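Local coordinates for secreted protein (Streptomyces lividans TK24, PDB 5LXZ) that belongs to the copper metalloradical enzymes of the galactose oxidase-like AA5 family and probably oxidises its substrate at a mononuclear copper site, at residues I61-V65 against K66-K70; I125-P128 against A129-F133; E277-P281 against K282-W286; I498-P502 against Y503-D507; N577-S581 against G582-M586. The protein carries 1 engineered substitution. One frame throughout, in Å; residues are numbered along the deposited sequence.

Contact 1: I61-V65 against K66-K70; sequences IWDPV and KGTIK
Asp63 and Lys66 meet at the tight end of a beta hairpin, their side chains set at a slant, with Lys66 CG 3.4 Å from Asp63 OD2. The aspartate CG stands opposite the backbone N (chi1 179°), which carries the carboxylate forward over the turn. There Asp63 OD1 collects two backbone N-H groups from the same face of its plane. Val65 N comes in nearly in line with the C-O bond at 2.9 Å and makes an Asx turn; Lys66 N arrives from above the plane in an almost straight bond, 3.1 Å from OD1. The lysine chain then runs out extended, leaving Lys66 NZ 5.3 Å from Asp63 OD2, near but not in contact. In the backbone, Gly67 and Thr68 both face Asp63, a G1 beta bulge that hands over to antiparallel pairing, Trp62 with Ile69 non-hydrogen-bonded and Ile61 with Lys70 hydrogen-bonded. Trp62 turns its indole edge toward Gly67 O, and a water joins the two, 2.8 Å from Trp62 NE1; Phe20 meets the same ring edge-to-face. With an alanine in place of Asp63, the N-H groups of Val65 and Lys66 would probably lose their shared acceptor, leaving that corner of the turn less firmly held. The carboxylate thus adds two bonds to a turn that backbone bonds also close, and those N-H dipoles and the nearby ammonium group would tend to stabilise its charge.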
# COMPACT_ATOMS: atom_id res chain seq x y z
N ILE A 61 -15.50 9.05 8.67
CA ILE A 61 -15.98 7.75 9.14
C ILE A 61 -17.31 7.48 8.51
O ILE A 61 -18.24 8.32 8.60
CB ILE A 61 -16.13 7.73 10.65
CG1 ILE A 61 -14.76 7.77 11.27
CG2 ILE A 61 -16.93 6.49 11.11
CD1 ILE A 61 -14.80 7.86 12.76
N TRP A 62 -17.43 6.34 7.84
CA TRP A 62 -18.61 5.95 7.11
C TRP A 62 -19.18 4.72 7.78
O TRP A 62 -18.46 3.75 8.04
CB TRP A 62 -18.25 5.66 5.67
CG TRP A 62 -19.34 5.04 4.85
CD1 TRP A 62 -20.60 5.53 4.64
CD2 TRP A 62 -19.25 3.83 4.10
NE1 TRP A 62 -21.31 4.68 3.81
CE2 TRP A 62 -20.50 3.64 3.45
CE3 TRP A 62 -18.24 2.87 3.94
CZ2 TRP A 62 -20.77 2.51 2.65
CZ3 TRP A 62 -18.50 1.76 3.14
CH2 TRP A 62 -19.75 1.59 2.50
N ASP A 63 -20.48 4.77 8.09
CA ASP A 63 -21.18 3.63 8.67
C ASP A 63 -21.91 2.96 7.52
O ASP A 63 -22.88 3.51 6.99
CB ASP A 63 -22.14 4.11 9.74
CG ASP A 63 -22.92 2.99 10.38
OD1 ASP A 63 -23.08 1.93 9.79
OD2 ASP A 63 -23.39 3.20 11.51
N PRO A 64 -21.42 1.79 7.08
CA PRO A 64 -22.07 1.16 5.94
C PRO A 64 -23.47 0.64 6.23
O PRO A 64 -24.21 0.47 5.27
CB PRO A 64 -21.13 0.03 5.54
CG PRO A 64 -20.20 -0.14 6.66
CD PRO A 64 -20.20 1.08 7.51
N VAL A 65 -23.82 0.40 7.49
CA VAL A 65 -25.14 -0.18 7.82
C VAL A 65 -26.18 0.96 7.74
O VAL A 65 -27.19 0.85 7.05
CB VAL A 65 -25.13 -0.85 9.20
CG1 VAL A 65 -26.52 -1.35 9.60
CG2 VAL A 65 -24.16 -2.05 9.20
N LYS A 66 -25.87 2.05 8.42
CA LYS A 66 -26.75 3.23 8.47
C LYS A 66 -26.67 4.13 7.25
O LYS A 66 -27.57 4.92 7.01
CB LYS A 66 -26.47 4.02 9.74
CG LYS A 66 -26.76 3.23 11.00
CD LYS A 66 -26.96 4.10 12.22
CE LYS A 66 -27.49 3.26 13.37
NZ LYS A 66 -27.57 4.09 14.60
N GLY A 67 -25.57 4.04 6.49
CA GLY A 67 -25.36 4.89 5.33
C GLY A 67 -24.76 6.27 5.60
O GLY A 67 -24.44 7.01 4.67
N THR A 68 -24.56 6.58 6.86
CA THR A 68 -24.19 7.89 7.31
C THR A 68 -22.68 8.11 7.31
O THR A 68 -21.88 7.16 7.33
CB THR A 68 -24.71 8.10 8.72
OG1 THR A 68 -24.25 7.04 9.55
CG2 THR A 68 -26.25 8.11 8.72
N ILE A 69 -22.30 9.37 7.32
CA ILE A 69 -20.91 9.75 7.21
C ILE A 69 -20.65 10.94 8.08
O ILE A 69 -21.52 11.80 8.24
CB ILE A 69 -20.50 9.91 5.72
CG1 ILE A 69 -18.99 10.15 5.58
CG2 ILE A 69 -21.26 11.01 5.02
CD1 ILE A 69 -18.42 9.66 4.26
N LYS A 70 -19.48 11.00 8.68
CA LYS A 70 -19.07 12.18 9.43
C LYS A 70 -17.63 12.54 9.15
O LYS A 70 -16.83 11.69 8.73
CB LYS A 70 -19.26 11.99 10.94
CG LYS A 70 -18.42 10.89 11.56
CD LYS A 70 -18.55 10.82 13.08
CE LYS A 70 -17.46 11.62 13.77
NZ LYS A 70 -17.39 11.23 15.20
O HOH W 1 -23.86 4.68 2.57

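Contact 2: I125-P128 against A129-F133; sequences ITLP and AGTKF
Thr131 folds its hydroxyl back onto the carbonyl of Pro128, and the tight part of this contact gathers round that oxygen. Thr131 OG1 gives its proton to Pro128 O at 2.6 Å, in the carbonyl plane and on a lone pair. Thr131 N is a second donor to Pro128 O at 3.1 Å, tilted 31° from that plane, and this bond closes the type II beta turn from Pro128 to Thr131. The hydroxyl is placed for the task because OG1 sits beside its own backbone N, opposite the carbonyl carbon (chi1 -66°). It also packs against carbon: Leu127 CB lies 3.6 Å from Thr131 OG1, and the proline ring, crossing the threonine at about a right angle, brings Pro128 CD to 3.5 Å from the same oxygen. Deeper in, Leu127 CD1 meets Phe133 CZ at 4.0 Å, and both side chains rest on Val195 and Val116 inside the GlxA beta barrel domain. The outer side is much looser. Ala129 and Gly130 form the exposed crest of the turn, where the alanine methyl points away and the glycine takes a positive phi that would press any CB against the preceding carbonyl oxygen. The chemistry is therefore split: one residue, Thr131, ties down the turn with two bonds to a single oxygen, while apolar side chains below anchor it to the barrel.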
# COMPACT_ATOMS: atom_id res chain seq x y z
N ILE A 125 30.48 24.51 -2.71
CA ILE A 125 30.72 24.53 -4.12
C ILE A 125 29.47 25.05 -4.81
O ILE A 125 28.35 24.70 -4.44
CB ILE A 125 31.17 23.12 -4.65
CG1 ILE A 125 31.50 23.18 -6.13
CG2 ILE A 125 30.11 22.05 -4.32
CD1 ILE A 125 32.20 21.94 -6.68
N THR A 126 29.67 25.90 -5.80
CA THR A 126 28.58 26.42 -6.59
C THR A 126 28.67 25.79 -7.96
O THR A 126 29.70 25.85 -8.63
CB THR A 126 28.59 27.98 -6.63
OG1 THR A 126 28.27 28.46 -5.32
CG2 THR A 126 27.53 28.49 -7.60
N LEU A 127 27.57 25.18 -8.38
CA LEU A 127 27.49 24.67 -9.71
C LEU A 127 26.63 25.64 -10.51
O LEU A 127 25.47 25.84 -10.17
CB LEU A 127 26.85 23.27 -9.70
CG LEU A 127 27.55 22.27 -8.78
CD1 LEU A 127 26.75 20.98 -8.73
CD2 LEU A 127 28.98 22.00 -9.23
N PRO A 128 27.19 26.21 -11.59
CA PRO A 128 26.38 27.13 -12.38
C PRO A 128 25.17 26.52 -13.06
O PRO A 128 25.10 25.30 -13.31
CB PRO A 128 27.35 27.61 -13.48
CG PRO A 128 28.42 26.57 -13.55
CD PRO A 128 28.51 25.95 -12.19
N ALA A 129 24.27 27.38 -13.49
CA ALA A 129 23.28 26.97 -14.43
C ALA A 129 23.92 26.32 -15.64
O ALA A 129 24.97 26.78 -16.14
CB ALA A 129 22.43 28.16 -14.89
N GLY A 130 23.27 25.30 -16.15
CA GLY A 130 23.76 24.56 -17.29
C GLY A 130 24.74 23.46 -16.91
O GLY A 130 25.30 22.82 -17.79
N THR A 131 24.87 23.20 -15.61
CA THR A 131 25.64 22.04 -15.15
C THR A 131 24.92 20.76 -15.59
O THR A 131 23.70 20.64 -15.42
CB THR A 131 25.84 22.08 -13.64
OG1 THR A 131 26.67 23.20 -13.29
CG2 THR A 131 26.51 20.80 -13.07
N LYS A 132 25.71 19.82 -16.12
CA LYS A 132 25.21 18.53 -16.59
C LYS A 132 25.47 17.47 -15.55
O LYS A 132 26.55 17.41 -14.96
CB LYS A 132 25.92 18.14 -17.86
CG LYS A 132 25.45 18.90 -19.09
CD LYS A 132 26.27 18.57 -20.31
CE LYS A 132 25.69 19.23 -21.56
NZ LYS A 132 26.29 18.59 -22.75
N PHE A 133 24.44 16.66 -15.30
CA PHE A 133 24.46 15.59 -14.31
C PHE A 133 24.14 14.34 -15.08
O PHE A 133 23.13 14.30 -15.77
CB PHE A 133 23.38 15.82 -13.27
CG PHE A 133 23.58 17.03 -12.43
CD1 PHE A 133 23.08 18.26 -12.87
CD2 PHE A 133 24.20 16.95 -11.19
CE1 PHE A 133 23.24 19.38 -12.07
CE2 PHE A 133 24.35 18.08 -10.38
CZ PHE A 133 23.87 19.29 -10.84

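Contact 3: E277-P281 against K282-W286; sequences EVYDP and KTKAW
The indole of Trp286 carries Tyr279 on one face: Tyr279 CB stands 3.5 Å from the centroid of the six-membered ring, only 10° off its normal, a true CH-pi contact. Further along the same face, Tyr279 CD1 comes to 3.5 Å from Trp286 CE2 near the rim. The two rings themselves meet obliquely, with their planes at 52°. Glu277 comes obliquely from the other side of the indole plane, its CG 3.7 Å from Trp286 CE3 and its carboxylate nearly perpendicular to the indole, while the polar ends of that side chain are held by His243, Glu244 and Arg246. Past the indole, the phenol runs alongside Lys284, with Tyr279 OH 3.4 Å from Lys284 CA; the hydroxyl is bonded to Glu228.

Asp280 organises the turn. Its carboxylate OD1 takes Lys282 N at 3.0 Å from above the carboxylate plane, and its carbonyl accepts from both Thr283 N and Lys284 N, the latter 2.8 Å from Asp280 O. A water bridges Pro281 O and Lys284 NZ at the rim of the turn.

This hairpin joins the last two strands, 277-280 and 285-288, of a four-stranded antiparallel sheet in a Kelch range, as in a propeller blade. Its Tyr279-Trp286 face packs on Leu92 and Ala94 of strand 91-102 and on Ala226 of strand 226-230, while Trp286 NE1 is bonded to Asp240 O in a loop.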
# COMPACT_ATOMS: atom_id res chain seq x y z
N GLU A 277 12.45 1.10 11.98
CA GLU A 277 12.15 1.31 13.37
C GLU A 277 10.95 0.52 13.79
O GLU A 277 10.16 0.07 12.97
CB GLU A 277 11.99 2.77 13.74
CG GLU A 277 11.06 3.61 12.99
CD GLU A 277 11.44 5.11 13.23
OE1 GLU A 277 11.47 5.57 14.42
OE2 GLU A 277 11.77 5.85 12.25
N VAL A 278 10.84 0.30 15.09
CA VAL A 278 9.81 -0.53 15.64
C VAL A 278 9.04 0.26 16.66
O VAL A 278 9.65 0.82 17.58
CB VAL A 278 10.39 -1.82 16.24
CG1 VAL A 278 9.32 -2.61 16.93
CG2 VAL A 278 11.10 -2.65 15.18
N TYR A 279 7.72 0.23 16.56
CA TYR A 279 6.81 0.81 17.54
C TYR A 279 6.40 -0.26 18.51
O TYR A 279 5.90 -1.30 18.10
CB TYR A 279 5.56 1.31 16.83
CG TYR A 279 4.55 2.01 17.71
CD1 TYR A 279 4.79 3.30 18.16
CD2 TYR A 279 3.36 1.41 18.07
CE1 TYR A 279 3.85 3.96 18.89
CE2 TYR A 279 2.40 2.08 18.80
CZ TYR A 279 2.65 3.36 19.19
OH TYR A 279 1.67 4.00 19.90
N ASP A 280 6.59 0.00 19.80
CA ASP A 280 6.09 -0.90 20.82
C ASP A 280 4.78 -0.34 21.32
O ASP A 280 4.75 0.71 21.97
CB ASP A 280 7.12 -0.93 21.95
CG ASP A 280 6.74 -1.90 23.03
OD1 ASP A 280 5.61 -2.40 23.02
OD2 ASP A 280 7.65 -2.16 23.87
N PRO A 281 3.64 -0.99 21.05
CA PRO A 281 2.35 -0.46 21.52
C PRO A 281 2.24 -0.31 23.05
O PRO A 281 1.46 0.49 23.53
CB PRO A 281 1.34 -1.48 21.01
CG PRO A 281 2.05 -2.14 19.90
CD PRO A 281 3.47 -2.22 20.24
N LYS A 282 3.04 -1.09 23.75
CA LYS A 282 3.02 -1.02 25.23
C LYS A 282 3.70 0.23 25.77
O LYS A 282 3.38 0.69 26.86
CB LYS A 282 3.67 -2.25 25.84
CG LYS A 282 2.87 -3.52 25.59
CD LYS A 282 3.55 -4.73 26.18
CE LYS A 282 2.62 -5.94 26.13
NZ LYS A 282 3.25 -7.12 26.81
N THR A 283 4.64 0.78 25.03
CA THR A 283 5.29 2.04 25.42
C THR A 283 4.89 3.26 24.61
O THR A 283 5.21 4.38 24.98
CB THR A 283 6.79 1.93 25.35
OG1 THR A 283 7.16 1.66 23.99
CG2 THR A 283 7.31 0.81 26.20
N LYS A 284 4.23 3.03 23.48
CA LYS A 284 3.86 4.10 22.54
C LYS A 284 5.09 4.85 22.05
O LYS A 284 5.03 6.04 21.76
CB LYS A 284 2.76 5.02 23.09
CG LYS A 284 1.46 4.29 23.39
CD LYS A 284 0.47 5.23 24.07
CE LYS A 284 -0.91 4.60 24.33
NZ LYS A 284 -0.92 3.18 24.73
N ALA A 285 6.18 4.11 21.89
CA ALA A 285 7.45 4.65 21.48
C ALA A 285 8.12 3.85 20.41
O ALA A 285 7.80 2.67 20.23
CB ALA A 285 8.38 4.77 22.69
N TRP A 286 9.02 4.50 19.69
CA TRP A 286 9.76 3.92 18.56
C TRP A 286 11.25 3.70 18.88
O TRP A 286 11.87 4.53 19.55
CB TRP A 286 9.70 4.83 17.36
CG TRP A 286 8.34 5.11 16.84
CD1 TRP A 286 7.48 6.13 17.23
CD2 TRP A 286 7.67 4.41 15.79
NE1 TRP A 286 6.32 6.08 16.49
CE2 TRP A 286 6.41 5.03 15.61
CE3 TRP A 286 8.00 3.31 14.98
CZ2 TRP A 286 5.49 4.58 14.67
CZ3 TRP A 286 7.11 2.89 14.03
CH2 TRP A 286 5.88 3.53 13.87
O HOH W 2 -0.82 1.66 22.41

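Contact 4: I498-P502 against Y503-D507; sequences IYTPP and YLYRD
Pro501 and Tyr505 bracket the point where strand 496-500 gives way to a 3-10 turn, closed by two successive backbone bonds, Leu504 N to Pro501 O at 3.1 Å and Tyr505 N to Pro502 O at 2.8 Å, each donor standing well above the carbonyl plane. Over this frame lies the proline-tyrosine pair. Pro501 and Tyr503 run side by side and point the same way, so that Pro501 CB sits over the middle of the phenol, 3.8 Å from the Tyr503 ring centroid and 12° off its normal, a CH-pi contact. Pro501 CG adds to it, 3.7 Å from Tyr503 CZ. What places the ring there is a first torsion of 59°, which tucks CG between the backbone N and the carbonyl carbon, and the hydroxyl is fixed by Gly470 O. Were Tyr503 replaced by an alanine, Pro501 would probably lose its aromatic cover and Gly470 O this hydroxyl partner.

Elsewhere on the turn, Thr500 sends its methyl across to Tyr505, with Thr500 CG2 3.3 Å from Tyr505 CE2. The same methyl touches Leu504 CB at 3.7 Å, while Thr500 OG1 turns to Arg471.

The 3-10 turn follows directly where strand 496-500 ends. That strand pairs with the N-terminal strand 14-18 on one side and with 472-476 on the other, an arrangement consistent with the blade that closes a galactose oxidase-type beta propeller.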
# COMPACT_ATOMS: atom_id res chain seq x y z
N ILE A 498 -20.02 0.14 -4.12
CA ILE A 498 -20.19 -1.11 -3.39
C ILE A 498 -20.39 -2.23 -4.36
O ILE A 498 -21.24 -2.11 -5.26
CB ILE A 498 -21.42 -1.03 -2.50
CG1 ILE A 498 -21.28 0.15 -1.59
CG2 ILE A 498 -21.64 -2.31 -1.71
CD1 ILE A 498 -20.15 0.11 -0.67
N TYR A 499 -19.62 -3.29 -4.20
CA TYR A 499 -19.81 -4.49 -4.97
C TYR A 499 -20.49 -5.53 -4.11
O TYR A 499 -20.06 -5.87 -3.01
CB TYR A 499 -18.47 -5.03 -5.51
CG TYR A 499 -18.64 -6.32 -6.29
CD1 TYR A 499 -19.34 -6.33 -7.48
CD2 TYR A 499 -18.16 -7.52 -5.80
CE1 TYR A 499 -19.52 -7.50 -8.18
CE2 TYR A 499 -18.29 -8.70 -6.51
CZ TYR A 499 -19.04 -8.70 -7.68
OH TYR A 499 -19.17 -9.90 -8.34
N THR A 500 -21.56 -6.12 -4.65
CA THR A 500 -22.27 -7.21 -4.01
C THR A 500 -21.93 -8.49 -4.78
O THR A 500 -22.31 -8.62 -5.96
CB THR A 500 -23.80 -6.97 -4.08
OG1 THR A 500 -24.13 -5.80 -3.35
CG2 THR A 500 -24.55 -8.11 -3.47
N PRO A 501 -21.22 -9.42 -4.18
CA PRO A 501 -20.75 -10.58 -4.94
C PRO A 501 -21.92 -11.56 -5.27
O PRO A 501 -22.97 -11.46 -4.65
CB PRO A 501 -19.71 -11.26 -4.00
CG PRO A 501 -19.29 -10.12 -3.12
CD PRO A 501 -20.50 -9.29 -2.89
N PRO A 502 -21.68 -12.50 -6.15
CA PRO A 502 -22.73 -13.46 -6.53
C PRO A 502 -23.33 -14.18 -5.33
O PRO A 502 -24.53 -14.51 -5.33
CB PRO A 502 -21.97 -14.45 -7.39
CG PRO A 502 -20.85 -13.67 -8.00
CD PRO A 502 -20.46 -12.68 -6.95
N TYR A 503 -22.53 -14.42 -4.29
CA TYR A 503 -23.01 -15.17 -3.13
C TYR A 503 -24.14 -14.52 -2.34
O TYR A 503 -24.75 -15.20 -1.49
CB TYR A 503 -21.85 -15.63 -2.23
CG TYR A 503 -20.91 -14.57 -1.62
CD1 TYR A 503 -21.40 -13.41 -1.07
CD2 TYR A 503 -19.56 -14.80 -1.54
CE1 TYR A 503 -20.56 -12.46 -0.50
CE2 TYR A 503 -18.70 -13.86 -0.96
CZ TYR A 503 -19.22 -12.71 -0.45
OH TYR A 503 -18.36 -11.77 0.12
N LEU A 504 -24.44 -13.25 -2.60
CA LEU A 504 -25.59 -12.62 -1.99
C LEU A 504 -26.82 -12.61 -2.89
O LEU A 504 -27.84 -12.06 -2.47
CB LEU A 504 -25.26 -11.23 -1.53
CG LEU A 504 -24.17 -11.18 -0.44
CD1 LEU A 504 -24.07 -9.80 0.13
CD2 LEU A 504 -24.36 -12.21 0.67
N TYR A 505 -26.72 -13.24 -4.04
CA TYR A 505 -27.85 -13.37 -5.03
C TYR A 505 -28.29 -14.80 -5.21
O TYR A 505 -28.64 -15.22 -6.32
CB TYR A 505 -27.41 -12.78 -6.36
CG TYR A 505 -27.33 -11.29 -6.32
CD1 TYR A 505 -28.49 -10.50 -6.30
CD2 TYR A 505 -26.09 -10.62 -6.28
CE1 TYR A 505 -28.43 -9.14 -6.24
CE2 TYR A 505 -26.03 -9.24 -6.25
CZ TYR A 505 -27.20 -8.48 -6.20
OH TYR A 505 -27.21 -7.11 -6.15
N ARG A 506 -28.28 -15.51 -4.09
CA ARG A 506 -28.44 -16.96 -4.03
C ARG A 506 -29.57 -17.23 -3.02
O ARG A 506 -30.47 -16.40 -2.86
CB ARG A 506 -27.09 -17.60 -3.66
CG ARG A 506 -26.45 -18.32 -4.83
CD ARG A 506 -25.02 -17.88 -5.03
NE ARG A 506 -24.60 -17.92 -6.43
CZ ARG A 506 -23.33 -17.89 -6.80
NH1 ARG A 506 -22.39 -17.80 -5.86
NH2 ARG A 506 -22.98 -17.94 -8.08
N ASP A 507 -29.54 -18.39 -2.36
CA ASP A 507 -30.43 -18.68 -1.23
C ASP A 507 -30.11 -17.82 0.01
O ASP A 507 -29.05 -17.17 0.10
CB ASP A 507 -30.37 -20.18 -0.87
CG ASP A 507 -31.02 -21.06 -1.93
OD1 ASP A 507 -30.41 -21.28 -3.00
OD2 ASP A 507 -32.15 -21.56 -1.70

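Contact 5: N577-S581 against G582-M586; sequences NLVQS and GWYMM
Tyr584 reaches back to Gln580 because its CG lies beside its own backbone N (chi1 -69°), while Val579 puts CG1 opposite its backbone N (chi1 -170°), which brings CG1 obliquely against the hydroxyl end of the phenol. The setting is the galactose oxidase-like early set domain, where the loop 577-581 leads into strand 582-590 of its beta sheet. Tyr584 OH donates to Gln580 O, 2.6 Å away, in the carbonyl plane and on a lone pair. The carbonyl oxygen also lies in the plane of the phenol, at its edge, 3.2 Å from Tyr584 CE1, so ring and peptide are locked in a common orientation. Val579 CG1 supports the ring, 4.0 Å from Tyr584 CZ. All the residues that touch are buried, and the bond gives a buried carbonyl a partner; Val603 and Leu540 pack on the tyrosine.

The chain turns at Gly582, whose phi of 141° would drive a CB into the oxygen of Ser581. Arginines tie down the loop from outside: Arg555 reaches Leu578 O, Arg521 reaches Val579 O, and Arg542 reaches Ser581 O. Ser581 OG, finally, is hydrogen-bonded to Pro604 O at the chain's end.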
# COMPACT_ATOMS: atom_id res chain seq x y z
N ASN A 577 2.04 -15.71 15.07
CA ASN A 577 2.51 -15.32 13.74
C ASN A 577 1.44 -15.54 12.69
O ASN A 577 1.57 -14.98 11.61
CB ASN A 577 3.75 -16.07 13.34
CG ASN A 577 4.96 -15.78 14.22
OD1 ASN A 577 5.02 -14.74 14.85
ND2 ASN A 577 5.90 -16.71 14.27
N LEU A 578 0.47 -16.40 12.93
CA LEU A 578 -0.63 -16.66 12.06
C LEU A 578 -1.83 -15.79 12.44
O LEU A 578 -2.37 -15.05 11.62
CB LEU A 578 -1.01 -18.15 12.14
CG LEU A 578 -2.27 -18.58 11.37
CD1 LEU A 578 -2.13 -18.31 9.86
CD2 LEU A 578 -2.62 -20.02 11.70
N VAL A 579 -2.31 -15.96 13.66
CA VAL A 579 -3.45 -15.24 14.18
C VAL A 579 -2.89 -14.08 15.00
O VAL A 579 -2.70 -14.18 16.20
CB VAL A 579 -4.37 -16.11 15.04
CG1 VAL A 579 -5.63 -15.36 15.33
CG2 VAL A 579 -4.67 -17.43 14.34
N GLN A 580 -2.53 -13.00 14.32
CA GLN A 580 -2.01 -11.79 14.99
C GLN A 580 -3.09 -11.32 15.99
O GLN A 580 -4.29 -11.38 15.68
CB GLN A 580 -1.70 -10.72 13.93
CG GLN A 580 -0.59 -11.17 12.98
CD GLN A 580 -0.50 -10.34 11.69
OE1 GLN A 580 -1.50 -10.03 11.06
NE2 GLN A 580 0.72 -9.96 11.33
N SER A 581 -2.66 -10.81 17.13
CA SER A 581 -3.63 -10.26 18.06
C SER A 581 -4.33 -9.05 17.45
O SER A 581 -3.76 -8.27 16.67
CB SER A 581 -2.91 -9.83 19.29
OG SER A 581 -2.29 -10.93 19.90
N GLY A 582 -5.60 -8.90 17.77
CA GLY A 582 -6.43 -7.88 17.20
C GLY A 582 -7.81 -8.37 16.91
O GLY A 582 -8.20 -9.45 17.34
N TRP A 583 -8.55 -7.54 16.22
CA TRP A 583 -9.94 -7.80 15.93
C TRP A 583 -10.09 -8.37 14.53
O TRP A 583 -9.41 -7.94 13.60
CB TRP A 583 -10.74 -6.52 16.04
CG TRP A 583 -10.97 -6.07 17.42
CD1 TRP A 583 -10.09 -5.37 18.22
CD2 TRP A 583 -12.13 -6.30 18.21
NE1 TRP A 583 -10.68 -5.09 19.43
CE2 TRP A 583 -11.92 -5.65 19.45
CE3 TRP A 583 -13.34 -6.93 17.96
CZ2 TRP A 583 -12.89 -5.64 20.44
CZ3 TRP A 583 -14.28 -6.94 18.95
CH2 TRP A 583 -14.06 -6.29 20.17
N TYR A 584 -11.04 -9.28 14.37
CA TYR A 584 -11.32 -9.99 13.18
C TYR A 584 -12.81 -10.05 12.93
O TYR A 584 -13.61 -10.12 13.88
CB TYR A 584 -10.86 -11.43 13.28
CG TYR A 584 -9.36 -11.63 13.31
CD1 TYR A 584 -8.64 -11.45 14.49
CD2 TYR A 584 -8.66 -11.99 12.17
CE1 TYR A 584 -7.28 -11.61 14.52
CE2 TYR A 584 -7.29 -12.17 12.19
CZ TYR A 584 -6.59 -11.97 13.35
OH TYR A 584 -5.22 -12.17 13.37
N MET A 585 -13.18 -10.10 11.66
CA MET A 585 -14.51 -10.53 11.23
C MET A 585 -14.59 -12.03 11.19
O MET A 585 -13.77 -12.67 10.55
CB MET A 585 -14.83 -10.00 9.86
CG MET A 585 -15.08 -8.51 9.81
SD MET A 585 -15.37 -7.91 8.13
CE MET A 585 -13.74 -8.00 7.39
N MET A 586 -15.60 -12.64 11.84
CA MET A 586 -15.81 -14.05 11.69
C MET A 586 -17.02 -14.28 10.80
O MET A 586 -18.13 -13.86 11.13
CB MET A 586 -16.00 -14.77 13.03
CG MET A 586 -15.87 -16.28 12.85
SD MET A 586 -16.29 -17.16 14.35
CE MET A 586 -18.07 -17.08 14.35

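Contact 5 is fully buried, contacts 2, 3 and 4 are partly so, and contact 1 lies at the surface. Contacts 1 and 3 are both hairpin turns in which an aspartate organises backbone N-H groups, but in contact 3 a large aromatic pair backs the turn. In contacts 2 and 5 a hydroxyl is bonded to a backbone carbonyl instead, from a threonine at a barrel turn and from a tyrosine inside the early set domain. Contact 4 combines 3-10 backbone bonds with proline-aromatic packing. It is the one that touches contact 1: Trp62 CH2 packs on Ile498 CD1 at 3.5 Å. Contact 2 stands far out, its centre about 55 Å from that of contact 1.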